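Histidine acid phosphatase (Bifidobacterium longum subsp. infantis, PDB 6RXD) hydrolyses phosphate groups from inositol polyphosphates such as myo-inositol hexakisphosphate and probably also removes the 3-phosphate of 2,3-bisphosphoglycerate. Local coordinates at residues A63-R68 against E251-K256; K152-A157 against A393-A398; L245-T250 against D331-G336. One frame throughout, in Å; residues are numbered along the deposited sequence. Where two conformers were deposited one is given.

Contacts 1 and 3 lie on one side of the chain's centre and contact 2 on the other. The centres of contacts 1 and 3 are about 15 Å apart. Between the centres of contacts 1 and 2 the distance is about 50 Å, and between those of contacts 2 and 3 about 41 Å. Contacts 1 and 3 touch through apolar side chains: Ala66 CB lies 3.7 Å from Phe249 CE1, and Leu254 packs on Phe249 and on the end of helix 235-245. A zinc ion bound by Glu251 of contact 1 sits about 10 Å from the side chain of Gln247 in contact 3. Contact 2 instead joins a helix to the main sheet.

Contact 1 of 3, residues A63-R68 against E251-K256; sequences AETAAR and EEFLAK. With ZN (zinc ion), chain C.
This is a small, buried, apolar helix-helix contact, in which Phe253 of helix 251-258 brings its ring against Ala66 of helix 55-69, well away from the centre of the chain. With CG anti to the backbone N (chi1 -173°), the ring extends from its own helix to the neighbouring one. Its far end does the touching: CE2 is 3.5 Å from Ala66 CA and CZ is 3.7 Å from Ala66 CB. The Ala66 methyl stands over one face of the ring in a CH-pi contact, 4.1 Å from the centroid. Alanine suits this place because a short side chain lets the ring come close to the helix backbone. Thr65 adds its CG2 methyl at the ring edge, 4.1 Å from Phe253 CE2, while its OG1 is hydrogen-bonded to Trp264 NE1. Tyr262 and Phe249 also meet the Phe253 ring. Glu251 plays a different part: its OE2 binds a zinc ion at 2.2 Å. The arrangement is a phenylalanine packed against an alanine of a neighbouring helix, in the helical part of a branch 2 histidine phosphatase, beside a zinc site that ties Glu251 of helix 251-258 to His242 of helix 235-245.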
loop_
_atom_site.group_PDB
_atom_site.type_symbol
_atom_site.label_atom_id
_atom_site.label_comp_id
_atom_site.label_asym_id
_atom_site.label_seq_id
_atom_site.Cartn_x
_atom_site.Cartn_y
_atom_site.Cartn_z
ATOM N N ALA A 63 -25.471 16.458 5.037
ATOM C CA ALA A 63 -26.258 16.187 6.230
ATOM C C ALA A 63 -26.971 17.439 6.701
ATOM O O ALA A 63 -28.127 17.375 7.138
ATOM C CB ALA A 63 -25.359 15.634 7.342
ATOM N N GLU A 64 -26.292 18.583 6.608
ATOM C CA GLU A 64 -26.896 19.834 7.053
ATOM C C GLU A 64 -28.108 20.186 6.184
ATOM O O GLU A 64 -29.139 20.654 6.686
ATOM C CB GLU A 64 -25.845 20.955 7.065
ATOM C CG GLU A 64 -24.792 20.771 8.145
ATOM C CD GLU A 64 -23.507 21.533 7.885
ATOM O OE1 GLU A 64 -23.341 22.095 6.780
ATOM O OE2 GLU A 64 -22.646 21.567 8.788
ATOM N N THR A 65 -27.995 19.942 4.883
ATOM C CA THR A 65 -29.114 20.181 3.974
ATOM C C THR A 65 -30.268 19.207 4.243
ATOM O O THR A 65 -31.440 19.598 4.284
ATOM C CB THR A 65 -28.643 20.080 2.516
ATOM O OG1 THR A 65 -27.694 21.123 2.265
ATOM C CG2 THR A 65 -29.822 20.240 1.557
ATOM N N ALA A 66 -29.938 17.933 4.440
ATOM C CA ALA A 66 -30.958 16.946 4.797
ATOM C C ALA A 66 -31.693 17.317 6.088
ATOM O O ALA A 66 -32.907 17.141 6.196
ATOM C CB ALA A 66 -30.337 15.557 4.912
ATOM N N ALA A 67 -30.960 17.820 7.074
ATOM C CA ALA A 67 -31.587 18.226 8.331
ATOM C C ALA A 67 -32.546 19.388 8.111
ATOM O O ALA A 67 -33.640 19.423 8.681
ATOM C CB ALA A 67 -30.521 18.594 9.380
ATOM N N ARG A 68 -32.125 20.344 7.294
ATOM C CA ARG A 68 -32.956 21.507 6.985
ATOM C C ARG A 68 -34.216 21.115 6.216
ATOM O O ARG A 68 -35.295 21.670 6.451
ATOM C CB ARG A 68 -32.149 22.518 6.160
ATOM C CG ARG A 68 -32.906 23.797 5.797
ATOM C CD ARG A 68 -32.253 24.531 4.620
ATOM N NE ARG A 68 -32.316 23.762 3.374
ATOM C CZ ARG A 68 -31.896 24.204 2.190
ATOM N NH1 ARG A 68 -31.383 25.422 2.077
ATOM N NH2 ARG A 68 -31.996 23.432 1.115
ATOM N N GLU A 251 -36.394 8.850 -0.143
ATOM C CA GLU A 251 -36.482 8.754 -1.596
ATOM C C GLU A 251 -36.605 10.121 -2.227
ATOM O O GLU A 251 -35.969 10.420 -3.239
ATOM C CB GLU A 251 -37.704 7.922 -1.980
ATOM C CG GLU A 251 -37.610 6.468 -1.597
ATOM C CD GLU A 251 -36.494 5.741 -2.311
ATOM O OE1 GLU A 251 -36.037 6.188 -3.393
ATOM O OE2 GLU A 251 -36.081 4.704 -1.770
ATOM N N GLU A 252 -37.436 10.955 -1.616
ATOM C CA GLU A 252 -37.658 12.309 -2.098
ATOM C C GLU A 252 -36.369 13.139 -2.083
ATOM O O GLU A 252 -36.075 13.869 -3.026
ATOM C CB GLU A 252 -38.748 12.967 -1.247
ATOM C CG GLU A 252 -39.036 14.414 -1.557
ATOM C CD GLU A 252 -40.083 14.987 -0.621
ATOM O OE1 GLU A 252 -39.852 14.978 0.609
ATOM O OE2 GLU A 252 -41.144 15.427 -1.113
ATOM N N PHE A 253 -35.586 13.014 -1.020
ATOM C CA PHE A 253 -34.322 13.738 -0.944
ATOM C C PHE A 253 -33.352 13.247 -2.022
ATOM O O PHE A 253 -32.738 14.041 -2.739
ATOM C CB PHE A 253 -33.722 13.552 0.450
ATOM C CG PHE A 253 -32.501 14.391 0.712
ATOM C CD1 PHE A 253 -31.233 13.860 0.551
ATOM C CD2 PHE A 253 -32.625 15.707 1.141
ATOM C CE1 PHE A 253 -30.096 14.633 0.809
ATOM C CE2 PHE A 253 -31.506 16.482 1.394
ATOM C CZ PHE A 253 -30.238 15.938 1.233
ATOM N N LEU A 254 -33.232 11.934 -2.154
ATOM C CA LEU A 254 -32.282 11.362 -3.103
ATOM C C LEU A 254 -32.721 11.611 -4.537
ATOM O O LEU A 254 -31.892 11.704 -5.426
ATOM C CB LEU A 254 -32.130 9.865 -2.853
ATOM C CG LEU A 254 -31.461 9.528 -1.521
ATOM C CD1 LEU A 254 -31.522 8.030 -1.244
ATOM C CD2 LEU A 254 -30.021 10.036 -1.495
ATOM N N ALA A 255 -34.026 11.713 -4.763
ATOM C CA ALA A 255 -34.515 12.009 -6.105
ATOM C C ALA A 255 -34.112 13.417 -6.539
ATOM O O ALA A 255 -33.806 13.645 -7.707
ATOM C CB ALA A 255 -36.022 11.822 -6.191
ATOM N N LYS A 256 -34.121 14.363 -5.602
ATOM C CA LYS A 256 -33.643 15.710 -5.903
ATOM C C LYS A 256 -32.150 15.743 -6.198
ATOM O O LYS A 256 -31.688 16.552 -7.000
ATOM C CB LYS A 256 -33.985 16.689 -4.779
ATOM C CG LYS A 256 -35.481 16.930 -4.608
ATOM C CD LYS A 256 -35.747 18.078 -3.649
ATOM C CE LYS A 256 -37.203 18.092 -3.198
ATOM N NZ LYS A 256 -37.505 19.260 -2.322
HETATM ZN ZN ZN C . -34.874 3.443 -3.116
#

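Contact 2 of 3, residues K152-A157 against A393-A398; sequences KGFNEA and ATFRFA
Phe154 and Phe395 meet as two aromatic rings between helix 141-157 and strand 391-398, a helix-on-sheet contact of the alpha/beta domain that characterises histidine phosphatases. The strand is flanked in the main sheet by strands 34-44 and 132-137, both parallel to it, and the helix packs over one of its faces.

The contact itself is purely apolar. The rings are oblique, with planes at 57° and centroids 5.6 Å apart, and the two side chains cross at about a right angle. A chi1 of -175° swings the Phe154 ring away from its own backbone N and out toward the strand. Large flat side chains suit this place because the backbones stay far apart, 10.9 Å between the CA atoms of Phe154 and Phe395, and rings can span that distance. The pair belongs to a larger apolar layer, in which both rings lean on Ile133, Phe150 meets Phe395 and Phe397, and Phe123 is edge-to-face with Phe154.

Polar interactions belong to the other face of the strand, where side-chain alternation places Thr394 and Arg396. The buried guanidinium of Arg396 is matched by two carboxylates, Asp377 through NH2 and Glu40 through NH1, which probably offset its charge. The methyl CG2 of Thr394 lies over one face of that guanidinium, 3.7 Å above its plane, an apolar lid on a flat cation.

Within the helix, OD1 of Asn155 comes in plane at the edge of the Phe154 ring. Across the contact, Phe154 CE1 does the touching, lying 3.9 Å from both CE2 and CZ of Phe395.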
loop_
_atom_site.group_PDB
_atom_site.type_symbol
_atom_site.label_atom_id
_atom_site.label_comp_id
_atom_site.label_asym_id
_atom_site.label_seq_id
_atom_site.Cartn_x
_atom_site.Cartn_y
_atom_site.Cartn_z
ATOM N N LYS A 152 11.880 1.172 15.607
ATOM C CA LYS A 152 11.603 1.065 17.034
ATOM C C LYS A 152 11.279 -0.363 17.459
ATOM O O LYS A 152 11.794 -0.849 18.463
ATOM C CB LYS A 152 10.451 1.991 17.405
ATOM C CG LYS A 152 10.113 2.015 18.875
ATOM C CD LYS A 152 9.074 3.088 19.143
ATOM C CE LYS A 152 9.392 4.348 18.346
ATOM N NZ LYS A 152 8.459 5.470 18.645
ATOM N N GLY A 153 10.425 -1.033 16.688
ATOM C CA GLY A 153 10.074 -2.409 16.972
ATOM C C GLY A 153 11.263 -3.341 16.852
ATOM O O GLY A 153 11.446 -4.226 17.686
ATOM N N PHE A 154 12.059 -3.152 15.805
ATOM C CA PHE A 154 13.246 -3.963 15.586
ATOM C C PHE A 154 14.206 -3.802 16.757
ATOM O O PHE A 154 14.759 -4.785 17.270
ATOM C CB PHE A 154 13.922 -3.527 14.280
ATOM C CG PHE A 154 15.098 -4.382 13.871
ATOM C CD1 PHE A 154 14.943 -5.379 12.917
ATOM C CD2 PHE A 154 16.364 -4.158 14.411
ATOM C CE1 PHE A 154 16.017 -6.155 12.523
ATOM C CE2 PHE A 154 17.446 -4.937 14.021
ATOM C CZ PHE A 154 17.269 -5.935 13.074
ATOM N N ASN A 155 14.419 -2.560 17.175
ATOM C CA ASN A 155 15.347 -2.294 18.268
ATOM C C ASN A 155 14.861 -2.808 19.622
ATOM O O ASN A 155 15.667 -3.264 20.431
ATOM C CB ASN A 155 15.671 -0.802 18.356
ATOM C CG ASN A 155 16.569 -0.337 17.229
ATOM O OD1 ASN A 155 17.320 -1.126 16.651
ATOM N ND2 ASN A 155 16.503 0.955 16.914
ATOM N N GLU A 156 13.555 -2.731 19.872
ATOM C CA GLU A 156 12.999 -3.270 21.109
ATOM C C GLU A 156 13.190 -4.786 21.149
ATOM O O GLU A 156 13.589 -5.343 22.171
ATOM C CB GLU A 156 11.514 -2.903 21.249
ATOM C CG GLU A 156 10.959 -2.996 22.675
ATOM C CD GLU A 156 10.562 -4.406 23.085
ATOM O OE1 GLU A 156 10.491 -5.290 22.208
ATOM O OE2 GLU A 156 10.309 -4.630 24.288
ATOM N N ALA A 157 12.918 -5.451 20.029
ATOM C CA ALA A 157 13.030 -6.905 19.971
ATOM C C ALA A 157 14.468 -7.393 20.171
ATOM O O ALA A 157 14.692 -8.499 20.654
ATOM C CB ALA A 157 12.467 -7.430 18.646
ATOM N N ALA A 393 21.462 -6.110 5.931
ATOM C CA ALA A 393 20.027 -5.923 5.691
ATOM C C ALA A 393 19.724 -4.576 5.074
ATOM O O ALA A 393 20.365 -3.571 5.396
ATOM C CB ALA A 393 19.234 -6.096 7.005
ATOM N N THR A 394 18.732 -4.553 4.184
ATOM C CA THR A 394 18.245 -3.300 3.638
ATOM C C THR A 394 16.744 -3.301 3.845
ATOM O O THR A 394 16.049 -4.158 3.294
ATOM C CB THR A 394 18.578 -3.174 2.141
ATOM O OG1 THR A 394 19.991 -3.354 1.952
ATOM C CG2 THR A 394 18.178 -1.802 1.621
ATOM N N PHE A 395 16.256 -2.374 4.672
ATOM C CA PHE A 395 14.826 -2.261 4.968
ATOM C C PHE A 395 14.286 -0.992 4.309
ATOM O O PHE A 395 14.714 0.120 4.640
ATOM C CB PHE A 395 14.585 -2.199 6.483
ATOM C CG PHE A 395 15.026 -3.437 7.234
ATOM C CD1 PHE A 395 14.624 -4.701 6.825
ATOM C CD2 PHE A 395 15.836 -3.325 8.354
ATOM C CE1 PHE A 395 15.025 -5.841 7.532
ATOM C CE2 PHE A 395 16.244 -4.451 9.063
ATOM C CZ PHE A 395 15.834 -5.714 8.653
ATOM N N ARG A 396 13.355 -1.160 3.368
ATOM C CA ARG A 396 12.869 -0.053 2.539
ATOM C C ARG A 396 11.398 0.215 2.806
ATOM O O ARG A 396 10.628 -0.724 3.035
ATOM C CB ARG A 396 13.006 -0.395 1.049
ATOM C CG ARG A 396 14.399 -0.794 0.572
ATOM C CD ARG A 396 14.277 -1.399 -0.809
ATOM N NE ARG A 396 15.550 -1.867 -1.369
ATOM C CZ ARG A 396 16.044 -3.086 -1.188
ATOM N NH1 ARG A 396 15.388 -3.971 -0.447
ATOM N NH2 ARG A 396 17.202 -3.423 -1.752
ATOM N N PHE A 397 11.017 1.493 2.739
ATOM C CA PHE A 397 9.656 1.929 3.065
ATOM C C PHE A 397 9.123 2.855 1.994
ATOM O O PHE A 397 9.778 3.825 1.622
ATOM C CB PHE A 397 9.640 2.596 4.446
ATOM C CG PHE A 397 10.088 1.667 5.523
ATOM C CD1 PHE A 397 9.167 0.889 6.205
ATOM C CD2 PHE A 397 11.449 1.477 5.768
ATOM C CE1 PHE A 397 9.577 -0.022 7.158
ATOM C CE2 PHE A 397 11.873 0.565 6.717
ATOM C CZ PHE A 397 10.944 -0.189 7.412
ATOM N N ALA A 398 7.940 2.535 1.475
ATOM C CA ALA A 398 7.443 3.202 0.283
ATOM C C ALA A 398 5.918 3.198 0.224
ATOM O O ALA A 398 5.260 3.448 1.229
ATOM C CB ALA A 398 8.059 2.561 -0.980
#

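Contact 3 of 3, residues L245-T250 against D331-G336; sequences LSQIFT and DQYFQG
Tyr333, Gln247 and Ile248 carry this contact between two loops, one joining helix 235-245 to helix 251-258 and the other leading into helix 339-357. Tyr333, with the most surface buried, lies in a 3-10 turn. Over one face of its ring Ile248 brings CD1 to 4.0 Å from the centroid as a CH-pi contact, offset toward the rim. CD1 covers the face while Ile248 CG1 touches Tyr333 CE1 at 3.8 Å. Tyrosine suits the place because its ring accepts these carbons while its OH is hydrogen-bonded to Asn84 ND2 of helix 75-95.

Gln247 makes the polar link, its chain extended beyond CG (chi2 -179°) to reach the other loop. Its NE2 donates to Tyr333 O at 2.8 Å, nearly straight at 160°, and is also hydrogen-bonded to Leu244 O. Its OE1 receives a water at 2.8 Å; that water also donates to Gln332 O and accepts from Gln335 N. Both ends of the amide are thus engaged, which fixes its rotation.

Leu245 O, accepting from Ile248 N and Phe249 N, closes the turn after helix 235-245, and Thr250 OG1 caps Phe253 N. The arrangement is that of a tight interhelical loop ending in a threonine N-cap. It lies beside a zinc site of this protein: the Gln247 side chain is about 6 Å from those of Asp243 and Asp341, which hold no zinc in this chain.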
loop_
_atom_site.group_PDB
_atom_site.type_symbol
_atom_site.label_atom_id
_atom_site.label_comp_id
_atom_site.label_asym_id
_atom_site.label_seq_id
_atom_site.Cartn_x
_atom_site.Cartn_y
_atom_site.Cartn_z
ATOM N N LEU A 245 -27.446 4.638 0.130
ATOM C CA LEU A 245 -27.892 5.923 0.663
ATOM C C LEU A 245 -29.321 5.872 1.176
ATOM O O LEU A 245 -29.702 6.671 2.029
ATOM C CB LEU A 245 -27.761 7.028 -0.392
ATOM C CG LEU A 245 -26.333 7.322 -0.855
ATOM C CD1 LEU A 245 -26.356 8.257 -2.053
ATOM C CD2 LEU A 245 -25.515 7.939 0.267
ATOM N N SER A 246 -30.117 4.928 0.682
ATOM C CA SER A 246 -31.527 4.873 1.071
ATOM C C SER A 246 -31.723 4.397 2.511
ATOM O O SER A 246 -32.820 4.495 3.044
ATOM C CB SER A 246 -32.342 4.012 0.104
ATOM O OG SER A 246 -31.943 2.661 0.181
ATOM N N GLN A 247 -30.652 3.903 3.139
ATOM C CA GLN A 247 -30.669 3.548 4.559
ATOM C C GLN A 247 -30.753 4.788 5.414
ATOM O O GLN A 247 -31.145 4.731 6.580
ATOM C CB GLN A 247 -29.353 2.883 4.957
ATOM C CG GLN A 247 -29.048 1.586 4.298
ATOM C CD GLN A 247 -27.737 1.033 4.794
ATOM O OE1 GLN A 247 -27.696 0.295 5.780
ATOM N NE2 GLN A 247 -26.652 1.409 4.133
ATOM N N ILE A 248 -30.322 5.906 4.843
ATOM C CA ILE A 248 -30.141 7.132 5.602
ATOM C C ILE A 248 -31.101 8.217 5.134
ATOM O O ILE A 248 -31.726 8.905 5.945
ATOM C CB ILE A 248 -28.689 7.634 5.437
ATOM C CG1 ILE A 248 -27.712 6.604 6.007
ATOM C CG2 ILE A 248 -28.497 8.991 6.106
ATOM C CD1 ILE A 248 -26.349 6.598 5.292
ATOM N N PHE A 249 -31.229 8.369 3.819
ATOM C CA PHE A 249 -31.949 9.503 3.255
ATOM C C PHE A 249 -33.245 9.061 2.605
ATOM O O PHE A 249 -33.348 7.935 2.108
ATOM C CB PHE A 249 -31.094 10.209 2.196
ATOM C CG PHE A 249 -29.792 10.751 2.724
ATOM C CD1 PHE A 249 -29.754 11.966 3.401
ATOM C CD2 PHE A 249 -28.607 10.044 2.542
ATOM C CE1 PHE A 249 -28.551 12.464 3.894
ATOM C CE2 PHE A 249 -27.392 10.534 3.028
ATOM C CZ PHE A 249 -27.364 11.747 3.700
ATOM N N THR A 250 -34.232 9.958 2.582
ATOM C CA THR A 250 -35.521 9.636 1.966
ATOM C C THR A 250 -35.438 9.554 0.453
ATOM O O THR A 250 -34.545 10.129 -0.163
ATOM C CB THR A 250 -36.608 10.678 2.305
ATOM O OG1 THR A 250 -36.276 11.939 1.701
ATOM C CG2 THR A 250 -36.747 10.842 3.809
ATOM N N ASP A 331 -19.382 1.014 9.797
ATOM C CA ASP A 331 -19.653 -0.366 9.417
ATOM C C ASP A 331 -21.138 -0.716 9.490
ATOM O O ASP A 331 -21.585 -1.629 8.799
ATOM C CB ASP A 331 -18.800 -1.356 10.221
ATOM C CG ASP A 331 -18.968 -1.202 11.708
ATOM O OD1 ASP A 331 -19.217 -0.067 12.168
ATOM O OD2 ASP A 331 -18.838 -2.222 12.420
ATOM N N GLN A 332 -21.909 0.029 10.285
ATOM C CA GLN A 332 -23.337 -0.245 10.402
ATOM C C GLN A 332 -24.100 -0.031 9.098
ATOM O O GLN A 332 -25.209 -0.547 8.947
ATOM C CB GLN A 332 -23.974 0.642 11.460
ATOM C CG GLN A 332 -24.179 2.054 10.958
ATOM C CD GLN A 332 -24.752 2.950 12.009
ATOM O OE1 GLN A 332 -25.969 3.012 12.181
ATOM N NE2 GLN A 332 -23.882 3.655 12.725
ATOM N N TYR A 333 -23.517 0.718 8.160
ATOM C CA TYR A 333 -24.178 0.974 6.883
ATOM C C TYR A 333 -23.813 -0.072 5.848
ATOM O O TYR A 333 -24.308 -0.032 4.720
ATOM C CB TYR A 333 -23.795 2.354 6.328
ATOM C CG TYR A 333 -24.086 3.498 7.276
ATOM C CD1 TYR A 333 -25.384 3.750 7.714
ATOM C CD2 TYR A 333 -23.068 4.343 7.706
ATOM C CE1 TYR A 333 -25.654 4.799 8.579
ATOM C CE2 TYR A 333 -23.330 5.403 8.566
ATOM C CZ TYR A 333 -24.621 5.616 9.001
ATOM O OH TYR A 333 -24.902 6.662 9.860
ATOM N N PHE A 334 -22.954 -1.012 6.230
ATOM C CA PHE A 334 -22.467 -2.003 5.267
ATOM C C PHE A 334 -22.666 -3.440 5.751
ATOM O O PHE A 334 -21.818 -4.303 5.521
ATOM C CB PHE A 334 -20.997 -1.734 4.947
ATOM C CG PHE A 334 -20.771 -0.438 4.206
ATOM C CD1 PHE A 334 -20.826 -0.405 2.821
ATOM C CD2 PHE A 334 -20.532 0.750 4.894
ATOM C CE1 PHE A 334 -20.618 0.783 2.124
ATOM C CE2 PHE A 334 -20.339 1.951 4.204
ATOM C CZ PHE A 334 -20.378 1.958 2.815
ATOM N N GLN A 335 -23.801 -3.677 6.401
ATOM C CA GLN A 335 -24.137 -4.980 6.987
ATOM C C GLN A 335 -25.119 -5.732 6.096
ATOM O O GLN A 335 -25.877 -5.119 5.349
ATOM C CB GLN A 335 -24.765 -4.789 8.366
ATOM C CG GLN A 335 -23.855 -4.121 9.387
ATOM C CD GLN A 335 -22.628 -4.949 9.689
ATOM O OE1 GLN A 335 -22.733 -6.077 10.175
ATOM N NE2 GLN A 335 -21.454 -4.402 9.393
ATOM N N GLY A 336 -25.105 -7.060 6.178
ATOM C CA GLY A 336 -26.043 -7.868 5.417
ATOM C C GLY A 336 -25.972 -7.605 3.931
ATOM O O GLY A 336 -24.891 -7.620 3.339
HETATM O O HOH W 1 -26.292 -1.838 6.840
#